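Local coordinates for protein 11S globulin subunit beta (Cucurbita maxima, PDB 2E9Q) that stores nutrients in the pumpkin seed, as an 11S globulin built from two cupin regions and assembled into hexamers, at residues 40-45 against 69-74; 82-87 against 163-168; 105-110 against 125-130. All coordinates share one frame; numbering follows the deposited sequence.

All three contacts lie in the N-terminal cupin region, their centres 24 to 26 Å apart and none touching another. Contact 1 (40-45 with 69-74) is complete before contact 2 opens at residue 82. Contact 3 (105-110 with 125-130) falls in the chain between 82-87 and 163-168, the two segments of contact 2. Contacts 1 and 2 tie loops to the same antiparallel sheet, which includes strands 39-43, 63-70 and 85-91. Contact 3 instead joins the short strand 107-109 to the approach to strand 129-132 of another sheet. Contacts 2 and 3 both touch the second subunit, so each lies close to a subunit interface, whereas no other chain touches contact 1.

Contact 1 of 3, residues 40-45 against 69-74; sequences RAEAEA and TIRPKG
Ala45 meets Arg71 in a backbone-anchored contact at the margin of the N-terminal cupin sheet, where the connection after strand 39-43 lies against the turn that ends strand 63-70. Its one hydrogen bond across the segments runs from Arg71 N to Ala45 O at 2.7 Å. The Arg71 side chain then lies along the peptide it has just bonded: with CG beside its own backbone N (chi1 -54°) and the chain extended as far as NE, its methylenes pass alongside the Ala45 carbonyl, CD lying 3.5 Å from Ala45 C. In the conformer described, one of two deposited, the guanidinium ends near the preceding carbonyls. Its NH1 is 3.0 Å from Glu44 O, near the guanidinium plane, but the angle is too poor for a hydrogen bond. NH2 faces Glu42 OE2 at 3.9 Å, a long salt bridge; at that length the pairing is probably a loose charge attraction. The Glu42 chain bends at chi2 (-76°), which brings its carboxylate to this side, and the two flat groups are only 25° from parallel. Beyond the arginine, Ala45 CB rests on Gly74 CA at 3.8 Å. Gly74 closes a type II turn from Arg71, though its N to Arg71 O bond is weak, and a CB on this residue would collide with Ile70 CG2. Glu44 turns its carboxylate elsewhere, to Gln244 N. Around the contact, Ala45 also shares a backbone bond with Ile242, and the Ile70 side chain packs on that residue. Thr69 pairs with Phe47 in strand 46-50 and Ile70 with Leu155 in strand 155-162, so the Ala45-Arg71 bond prolongs the pairing of 46-50 with 63-70, just before strand 74-81 departs.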
loop_
_atom_site.group_PDB
_atom_site.type_symbol
_atom_site.label_atom_id
_atom_site.label_comp_id
_atom_site.label_asym_id
_atom_site.label_seq_id
_atom_site.Cartn_x
_atom_site.Cartn_y
_atom_site.Cartn_z
ATOM N N ARG A 40 32.277 -3.687 -2.624
ATOM C CA ARG A 40 32.648 -4.494 -3.775
ATOM C C ARG A 40 32.954 -5.940 -3.441
ATOM O O ARG A 40 33.558 -6.226 -2.413
ATOM C CB ARG A 40 33.865 -3.892 -4.476
ATOM C CG ARG A 40 33.571 -2.596 -5.183
ATOM C CD ARG A 40 34.823 -1.952 -5.742
ATOM N NE ARG A 40 34.515 -0.617 -6.235
ATOM C CZ ARG A 40 33.940 0.332 -5.503
ATOM N NH1 ARG A 40 33.612 0.102 -4.233
ATOM N NH2 ARG A 40 33.679 1.511 -6.044
ATOM N N ALA A 41 32.533 -6.842 -4.326
ATOM C CA ALA A 41 32.766 -8.277 -4.168
ATOM C C ALA A 41 33.354 -8.846 -5.464
ATOM O O ALA A 41 32.709 -8.854 -6.520
ATOM C CB ALA A 41 31.464 -8.997 -3.822
ATOM N N GLU A 42 34.589 -9.316 -5.374
ATOM C CA GLU A 42 35.293 -9.879 -6.517
ATOM C C GLU A 42 34.882 -11.330 -6.729
ATOM O O GLU A 42 34.754 -12.102 -5.783
ATOM C CB GLU A 42 36.809 -9.783 -6.280
ATOM C CG GLU A 42 37.342 -8.349 -6.193
ATOM C CD GLU A 42 37.445 -7.677 -7.550
ATOM O OE1 GLU A 42 37.449 -6.423 -7.600
ATOM O OE2 GLU A 42 37.532 -8.410 -8.566
ATOM N N ALA A 43 34.664 -11.700 -7.978
ATOM C CA ALA A 43 34.282 -13.068 -8.277
ATOM C C ALA A 43 35.278 -13.657 -9.268
ATOM O O ALA A 43 36.130 -12.948 -9.801
ATOM C CB ALA A 43 32.862 -13.108 -8.861
ATOM N N GLU A 44 35.162 -14.953 -9.508
ATOM C CA GLU A 44 36.047 -15.628 -10.437
ATOM C C GLU A 44 36.006 -15.001 -11.820
ATOM O O GLU A 44 37.053 -14.797 -12.436
ATOM C CB GLU A 44 35.680 -17.113 -10.524
ATOM C CG GLU A 44 36.483 -17.896 -11.562
ATOM C CD GLU A 44 36.112 -19.370 -11.593
ATOM O OE1 GLU A 44 36.929 -20.208 -11.156
ATOM O OE2 GLU A 44 34.993 -19.689 -12.049
ATOM N N ALA A 45 34.815 -14.661 -12.304
ATOM C CA ALA A 45 34.695 -14.093 -13.644
ATOM C C ALA A 45 34.168 -12.670 -13.738
ATOM O O ALA A 45 33.649 -12.266 -14.774
ATOM C CB ALA A 45 33.842 -15.013 -14.510
ATOM N N THR A 69 29.808 -6.580 -13.242
ATOM C CA THR A 69 30.737 -6.546 -14.351
ATOM C C THR A 69 31.127 -7.987 -14.575
ATOM O O THR A 69 31.869 -8.575 -13.787
ATOM C CB THR A 69 31.963 -5.693 -14.022
ATOM O OG1 THR A 69 31.568 -4.313 -13.961
ATOM C CG2 THR A 69 33.027 -5.863 -15.090
ATOM N N ILE A 70 30.599 -8.563 -15.648
ATOM C CA ILE A 70 30.860 -9.953 -15.958
ATOM C C ILE A 70 31.789 -10.059 -17.147
ATOM O O ILE A 70 31.518 -9.529 -18.230
ATOM C CB ILE A 70 29.536 -10.687 -16.239
ATOM C CG1 ILE A 70 28.584 -10.453 -15.058
ATOM C CG2 ILE A 70 29.785 -12.190 -16.439
ATOM C CD1 ILE A 70 27.180 -10.904 -15.312
ATOM N N ARG A 71 32.904 -10.742 -16.936
ATOM C CA ARG A 71 33.884 -10.899 -17.995
ATOM C C ARG A 71 33.449 -12.008 -18.941
ATOM O O ARG A 71 32.638 -12.865 -18.576
ATOM C CB ARG A 71 35.241 -11.263 -17.393
ATOM C CG ARG A 71 35.741 -10.303 -16.329
ATOM C CD ARG A 71 36.767 -10.986 -15.437
ATOM N NE ARG A 71 37.146 -10.147 -14.307
ATOM C CZ ARG A 71 37.590 -10.616 -13.151
ATOM N NH1 ARG A 71 37.712 -11.922 -12.969
ATOM N NH2 ARG A 71 37.903 -9.780 -12.175
ATOM N N PRO A 72 33.975 -11.998 -20.177
ATOM C CA PRO A 72 33.636 -13.011 -21.180
ATOM C C PRO A 72 33.604 -14.411 -20.593
ATOM O O PRO A 72 34.479 -14.787 -19.811
ATOM C CB PRO A 72 34.727 -12.828 -22.215
ATOM C CG PRO A 72 34.872 -11.328 -22.227
ATOM C CD PRO A 72 34.924 -11.017 -20.736
ATOM N N LYS A 73 32.575 -15.166 -20.965
ATOM C CA LYS A 73 32.383 -16.530 -20.485
ATOM C C LYS A 73 31.949 -16.524 -19.025
ATOM O O LYS A 73 31.962 -17.558 -18.359
ATOM C CB LYS A 73 33.671 -17.354 -20.635
ATOM C CG LYS A 73 34.202 -17.463 -22.071
ATOM C CD LYS A 73 33.196 -18.131 -23.007
ATOM C CE LYS A 73 33.710 -18.182 -24.445
ATOM N NZ LYS A 73 32.714 -18.767 -25.395
ATOM N N GLY A 74 31.557 -15.353 -18.535
ATOM C CA GLY A 74 31.125 -15.243 -17.153
ATOM C C GLY A 74 29.668 -15.598 -16.931
ATOM O O GLY A 74 28.802 -15.249 -17.729
#

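Contact 2 of 3, residues 82-87 against 163-168; sequences NAPKLI and TRNVAN
The amide of Asn165 has the CG-CD edge of the Pro84 ring over one face, with Pro84 CG above the group; that approach is modelled too close for its distance to be trusted, but Pro84 CD lies 3.6 Å from Asn165 CB. With CG opposite the backbone N (chi1 -174°), Asn165 carries its amide to the proline. Its two ends are held: OD1 accepts from Ala167 N at 2.8 Å, tilted a little from the carbonyl plane, and ND2 donates to Val320 O. Ala167 CB adds an apolar touch on Pro84 CG at 4.0 Å.

The amides of Asn82 and Asn168 lie side by side, their planes turned 70° apart. Only a weak bond joins them, Asn82 ND2 to Asn168 OD1 at 3.3 Å. Each has firmer partners: Asn168 ND2 gives to a lone pair of Thr163 O at 2.9 Å and also to Asp171 O, and Asn168 OD1 also accepts from Ile170 N, whereas Asn82 holds Arg175 N and Tyr173 O. Asn82 packs on Asn382 of the second subunit as well. Ala83 CB fills in against Thr163 CA at 4.2 Å.

Asn168 N returns to Asn165 O, closing a type I beta turn, so Asn165 heads this turn and an Asx turn together, in the loop leaving strand 155-162 beside the start of its antiparallel partner, strand 85-91.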
loop_
_atom_site.group_PDB
_atom_site.type_symbol
_atom_site.label_atom_id
_atom_site.label_comp_id
_atom_site.label_asym_id
_atom_site.label_seq_id
_atom_site.Cartn_x
_atom_site.Cartn_y
_atom_site.Cartn_z
ATOM N N ASN A 82 13.715 -10.557 -2.686
ATOM C CA ASN A 82 12.444 -10.096 -2.141
ATOM C C ASN A 82 11.938 -8.810 -2.767
ATOM O O ASN A 82 10.862 -8.343 -2.430
ATOM C CB ASN A 82 12.575 -9.906 -0.627
ATOM C CG ASN A 82 13.590 -8.825 -0.253
ATOM O OD1 ASN A 82 14.599 -8.636 -0.935
ATOM N ND2 ASN A 82 13.333 -8.129 0.845
ATOM N N ALA A 83 12.709 -8.243 -3.684
ATOM C CA ALA A 83 12.320 -6.998 -4.326
ATOM C C ALA A 83 12.382 -7.088 -5.847
ATOM O O ALA A 83 13.209 -7.810 -6.394
ATOM C CB ALA A 83 13.221 -5.866 -3.836
ATOM N N PRO A 84 11.496 -6.357 -6.545
ATOM C CA PRO A 84 11.458 -6.347 -8.013
ATOM C C PRO A 84 12.699 -5.597 -8.507
ATOM O O PRO A 84 13.198 -4.682 -7.828
ATOM C CB PRO A 84 10.193 -5.553 -8.335
ATOM C CG PRO A 84 9.416 -5.536 -7.054
ATOM C CD PRO A 84 10.469 -5.458 -5.999
ATOM N N LYS A 85 13.172 -5.958 -9.694
ATOM C CA LYS A 85 14.350 -5.321 -10.255
ATOM C C LYS A 85 14.239 -4.986 -11.727
ATOM O O LYS A 85 13.528 -5.645 -12.498
ATOM C CB LYS A 85 15.578 -6.228 -10.096
ATOM C CG LYS A 85 16.053 -6.466 -8.678
ATOM C CD LYS A 85 17.097 -7.577 -8.674
ATOM C CE LYS A 85 17.643 -7.837 -7.280
ATOM N NZ LYS A 85 18.783 -8.799 -7.312
ATOM N N LEU A 86 14.971 -3.953 -12.102
ATOM C CA LEU A 86 15.077 -3.525 -13.466
ATOM C C LEU A 86 16.584 -3.591 -13.632
ATOM O O LEU A 86 17.333 -3.298 -12.691
ATOM C CB LEU A 86 14.568 -2.102 -13.634
ATOM C CG LEU A 86 13.274 -1.912 -14.421
ATOM C CD1 LEU A 86 12.359 -3.120 -14.345
ATOM C CD2 LEU A 86 12.608 -0.675 -13.895
ATOM N N ILE A 87 17.031 -3.995 -14.812
ATOM C CA ILE A 87 18.454 -4.118 -15.072
ATOM C C ILE A 87 18.768 -3.510 -16.410
ATOM O O ILE A 87 18.292 -3.990 -17.443
ATOM C CB ILE A 87 18.871 -5.588 -15.093
ATOM C CG1 ILE A 87 18.651 -6.198 -13.713
ATOM C CG2 ILE A 87 20.307 -5.714 -15.543
ATOM C CD1 ILE A 87 19.075 -7.652 -13.590
ATOM N N THR A 163 12.910 -1.790 -2.648
ATOM C CA THR A 163 12.449 -2.505 -1.461
ATOM C C THR A 163 11.128 -1.996 -0.920
ATOM O O THR A 163 10.455 -2.693 -0.175
ATOM C CB THR A 163 13.488 -2.429 -0.337
ATOM O OG1 THR A 163 13.692 -1.059 0.032
ATOM C CG2 THR A 163 14.816 -3.013 -0.801
ATOM N N ARG A 164 10.756 -0.774 -1.264
ATOM C CA ARG A 164 9.478 -0.260 -0.799
ATOM C C ARG A 164 8.478 -0.564 -1.902
ATOM O O ARG A 164 7.714 0.294 -2.341
ATOM C CB ARG A 164 9.543 1.247 -0.539
ATOM C CG ARG A 164 10.250 1.613 0.756
ATOM C CD ARG A 164 10.066 3.094 1.069
ATOM N NE ARG A 164 10.906 3.512 2.180
ATOM C CZ ARG A 164 10.745 3.110 3.436
ATOM N NH1 ARG A 164 11.569 3.547 4.380
ATOM N NH2 ARG A 164 9.754 2.286 3.753
ATOM N N ASN A 165 8.516 -1.800 -2.372
ATOM C CA ASN A 165 7.625 -2.218 -3.430
ATOM C C ASN A 165 6.547 -3.105 -2.828
ATOM O O ASN A 165 6.824 -3.927 -1.951
ATOM C CB ASN A 165 8.405 -2.981 -4.503
ATOM C CG ASN A 165 7.554 -3.316 -5.719
ATOM O OD1 ASN A 165 6.750 -4.249 -5.698
ATOM N ND2 ASN A 165 7.723 -2.543 -6.781
ATOM N N VAL A 166 5.320 -2.924 -3.303
ATOM C CA VAL A 166 4.194 -3.713 -2.822
ATOM C C VAL A 166 4.534 -5.216 -2.759
ATOM O O VAL A 166 4.103 -5.923 -1.841
ATOM C CB VAL A 166 2.951 -3.489 -3.725
ATOM C CG1 VAL A 166 3.235 -3.981 -5.137
ATOM C CG2 VAL A 166 1.740 -4.197 -3.136
ATOM N N ALA A 167 5.330 -5.692 -3.717
ATOM C CA ALA A 167 5.712 -7.105 -3.781
ATOM C C ALA A 167 6.568 -7.590 -2.608
ATOM O O ALA A 167 6.605 -8.784 -2.319
ATOM C CB ALA A 167 6.433 -7.393 -5.102
ATOM N N ASN A 168 7.256 -6.680 -1.930
ATOM C CA ASN A 168 8.093 -7.078 -0.791
ATOM C C ASN A 168 7.324 -6.917 0.514
ATOM O O ASN A 168 6.981 -5.807 0.901
ATOM C CB ASN A 168 9.382 -6.249 -0.780
ATOM C CG ASN A 168 10.179 -6.401 0.502
ATOM O OD1 ASN A 168 10.147 -7.439 1.159
ATOM N ND2 ASN A 168 10.920 -5.356 0.850
#

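Contact 3 of 3, residues 105-110 against 125-130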
loop_
_atom_site.group_PDB
_atom_site.type_symbol
_atom_site.label_atom_id
_atom_site.label_comp_id
_atom_site.label_asym_id
_atom_site.label_seq_id
_atom_site.Cartn_x
_atom_site.Cartn_y
_atom_site.Cartn_z
ATOM N N GLU A 105 7.750 -23.136 -18.673
ATOM C CA GLU A 105 8.050 -23.035 -20.096
ATOM C C GLU A 105 9.033 -24.131 -20.509
ATOM O O GLU A 105 10.241 -24.004 -20.318
ATOM C CB GLU A 105 8.656 -21.660 -20.392
ATOM C CG GLU A 105 9.766 -21.272 -19.415
ATOM C CD GLU A 105 10.454 -19.965 -19.767
ATOM O OE1 GLU A 105 11.047 -19.887 -20.856
ATOM O OE2 GLU A 105 10.405 -19.019 -18.954
ATOM N N THR A 106 8.507 -25.207 -21.080
ATOM C CA THR A 106 9.337 -26.327 -21.503
ATOM C C THR A 106 9.899 -26.163 -22.912
ATOM O O THR A 106 9.174 -25.810 -23.847
ATOM C CB THR A 106 8.537 -27.649 -21.436
ATOM O OG1 THR A 106 8.417 -28.070 -20.069
ATOM C CG2 THR A 106 9.220 -28.734 -22.252
ATOM N N TYR A 107 11.196 -26.418 -23.043
ATOM C CA TYR A 107 11.896 -26.336 -24.320
ATOM C C TYR A 107 12.862 -27.517 -24.396
ATOM O O TYR A 107 13.442 -27.917 -23.385
ATOM C CB TYR A 107 12.679 -25.027 -24.440
ATOM C CG TYR A 107 11.840 -23.820 -24.797
ATOM C CD1 TYR A 107 10.920 -23.286 -23.893
ATOM C CD2 TYR A 107 11.964 -23.214 -26.047
ATOM C CE1 TYR A 107 10.140 -22.178 -24.228
ATOM C CE2 TYR A 107 11.192 -22.105 -26.395
ATOM C CZ TYR A 107 10.282 -21.593 -25.483
ATOM O OH TYR A 107 9.517 -20.501 -25.828
ATOM N N GLN A 108 13.037 -28.066 -25.596
ATOM C CA GLN A 108 13.912 -29.221 -25.784
ATOM C C GLN A 108 15.107 -28.888 -26.683
ATOM O O GLN A 108 14.942 -28.628 -27.874
ATOM C CB GLN A 108 13.093 -30.382 -26.381
ATOM C CG GLN A 108 11.845 -30.749 -25.564
ATOM C CD GLN A 108 10.856 -31.650 -26.316
ATOM O OE1 GLN A 108 9.828 -32.063 -25.764
ATOM N NE2 GLN A 108 11.160 -31.951 -27.578
ATOM N N THR A 109 16.310 -28.886 -26.107
ATOM C CA THR A 109 17.516 -28.586 -26.879
ATOM C C THR A 109 17.879 -29.768 -27.761
ATOM O O THR A 109 18.377 -30.792 -27.277
ATOM C CB THR A 109 18.736 -28.265 -25.978
ATOM O OG1 THR A 109 18.704 -29.087 -24.804
ATOM C CG2 THR A 109 18.747 -26.797 -25.593
ATOM N N ASP A 110 17.625 -29.597 -29.056
ATOM C CA ASP A 110 17.872 -30.605 -30.086
ATOM C C ASP A 110 19.159 -31.408 -29.964
ATOM O O ASP A 110 20.027 -31.119 -29.134
ATOM C CB ASP A 110 17.837 -29.944 -31.465
ATOM C CG ASP A 110 17.616 -28.445 -31.382
ATOM O OD1 ASP A 110 16.466 -28.028 -31.109
ATOM O OD2 ASP A 110 18.599 -27.692 -31.577
ATOM N N HIS A 125 14.405 -27.538 -20.910
ATOM C CA HIS A 125 14.679 -26.365 -20.079
ATOM C C HIS A 125 13.927 -25.099 -20.503
ATOM O O HIS A 125 13.250 -25.061 -21.529
ATOM C CB HIS A 125 16.165 -26.052 -20.131
ATOM C CG HIS A 125 16.624 -25.672 -21.499
ATOM N ND1 HIS A 125 16.171 -24.543 -22.141
ATOM C CD2 HIS A 125 17.429 -26.308 -22.381
ATOM C CE1 HIS A 125 16.670 -24.499 -23.361
ATOM N NE2 HIS A 125 17.438 -25.559 -23.532
ATOM N N GLN A 126 14.110 -24.054 -19.701
ATOM C CA GLN A 126 13.515 -22.728 -19.886
ATOM C C GLN A 126 13.967 -22.082 -21.182
ATOM O O GLN A 126 14.991 -22.446 -21.738
ATOM C CB GLN A 126 13.944 -21.817 -18.728
ATOM C CG GLN A 126 15.465 -21.668 -18.649
ATOM C CD GLN A 126 15.972 -21.024 -17.360
ATOM O OE1 GLN A 126 17.133 -21.195 -16.994
ATOM N NE2 GLN A 126 15.111 -20.279 -16.680
ATOM N N LYS A 127 13.202 -21.107 -21.653
ATOM C CA LYS A 127 13.550 -20.384 -22.863
ATOM C C LYS A 127 14.876 -19.675 -22.620
ATOM O O LYS A 127 15.139 -19.211 -21.513
ATOM C CB LYS A 127 12.475 -19.341 -23.184
ATOM C CG LYS A 127 12.854 -18.356 -24.277
ATOM C CD LYS A 127 11.852 -17.205 -24.363
ATOM C CE LYS A 127 10.486 -17.669 -24.847
ATOM N NZ LYS A 127 9.482 -16.561 -24.854
ATOM N N ILE A 128 15.710 -19.600 -23.648
ATOM C CA ILE A 128 16.989 -18.922 -23.534
ATOM C C ILE A 128 16.772 -17.551 -24.138
ATOM O O ILE A 128 16.577 -17.416 -25.345
ATOM C CB ILE A 128 18.096 -19.661 -24.304
ATOM C CG1 ILE A 128 18.357 -21.027 -23.654
ATOM C CG2 ILE A 128 19.366 -18.818 -24.330
ATOM C CD1 ILE A 128 18.908 -20.954 -22.243
ATOM N N ARG A 129 16.815 -16.536 -23.284
ATOM C CA ARG A 129 16.570 -15.159 -23.686
ATOM C C ARG A 129 17.846 -14.354 -23.859
ATOM O O ARG A 129 18.598 -14.150 -22.908
ATOM C CB ARG A 129 15.661 -14.491 -22.660
ATOM C CG ARG A 129 14.617 -15.445 -22.117
ATOM C CD ARG A 129 13.517 -14.738 -21.374
ATOM N NE ARG A 129 12.661 -15.704 -20.696
ATOM C CZ ARG A 129 11.394 -15.482 -20.376
ATOM N NH1 ARG A 129 10.832 -14.319 -20.679
ATOM N NH2 ARG A 129 10.693 -16.420 -19.751
ATOM N N PRO A 130 18.110 -13.896 -25.086
ATOM C CA PRO A 130 19.304 -13.105 -25.369
ATOM C C PRO A 130 19.008 -11.644 -25.050
ATOM O O PRO A 130 17.849 -11.239 -24.993
ATOM C CB PRO A 130 19.515 -13.339 -26.858
ATOM C CG PRO A 130 18.097 -13.401 -27.370
ATOM C CD PRO A 130 17.415 -14.268 -26.336
#
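Tyr107 O receives the backbone N-H of His125 at 2.7 Å. Beside this bond, Glu105 serves two partners with one carboxylate. Its CG sits between backbone N and carbonyl carbon (chi1 47°), and the chain extends from there across to 125-130. Glu105 OE2 is met on its syn side by Arg129 NH2 at 2.7 Å, a salt bridge made edge-on to the guanidinium in one of two deposited conformers. OE1 takes the Lys127 backbone N-H, though its position is less sure. Lys127 CB lies over a face of the Tyr107 ring, 4.1 Å from its centroid, a CH-pi contact, and Gln126 CA offers a C-H to Glu105 O at 3.5 Å. Without the Glu105 carboxylate, as with an alanine here, the Arg129 guanidinium would probably lose its counter-charge and Lys127 N its side-chain acceptor. Met419 of the second subunit packs on both Glu105 and His125. His125 NE2 is buried without a partner, whereas the Glu105 carboxylate is paired with a cation and a peptide N-H, surroundings that would probably favour its ionised form.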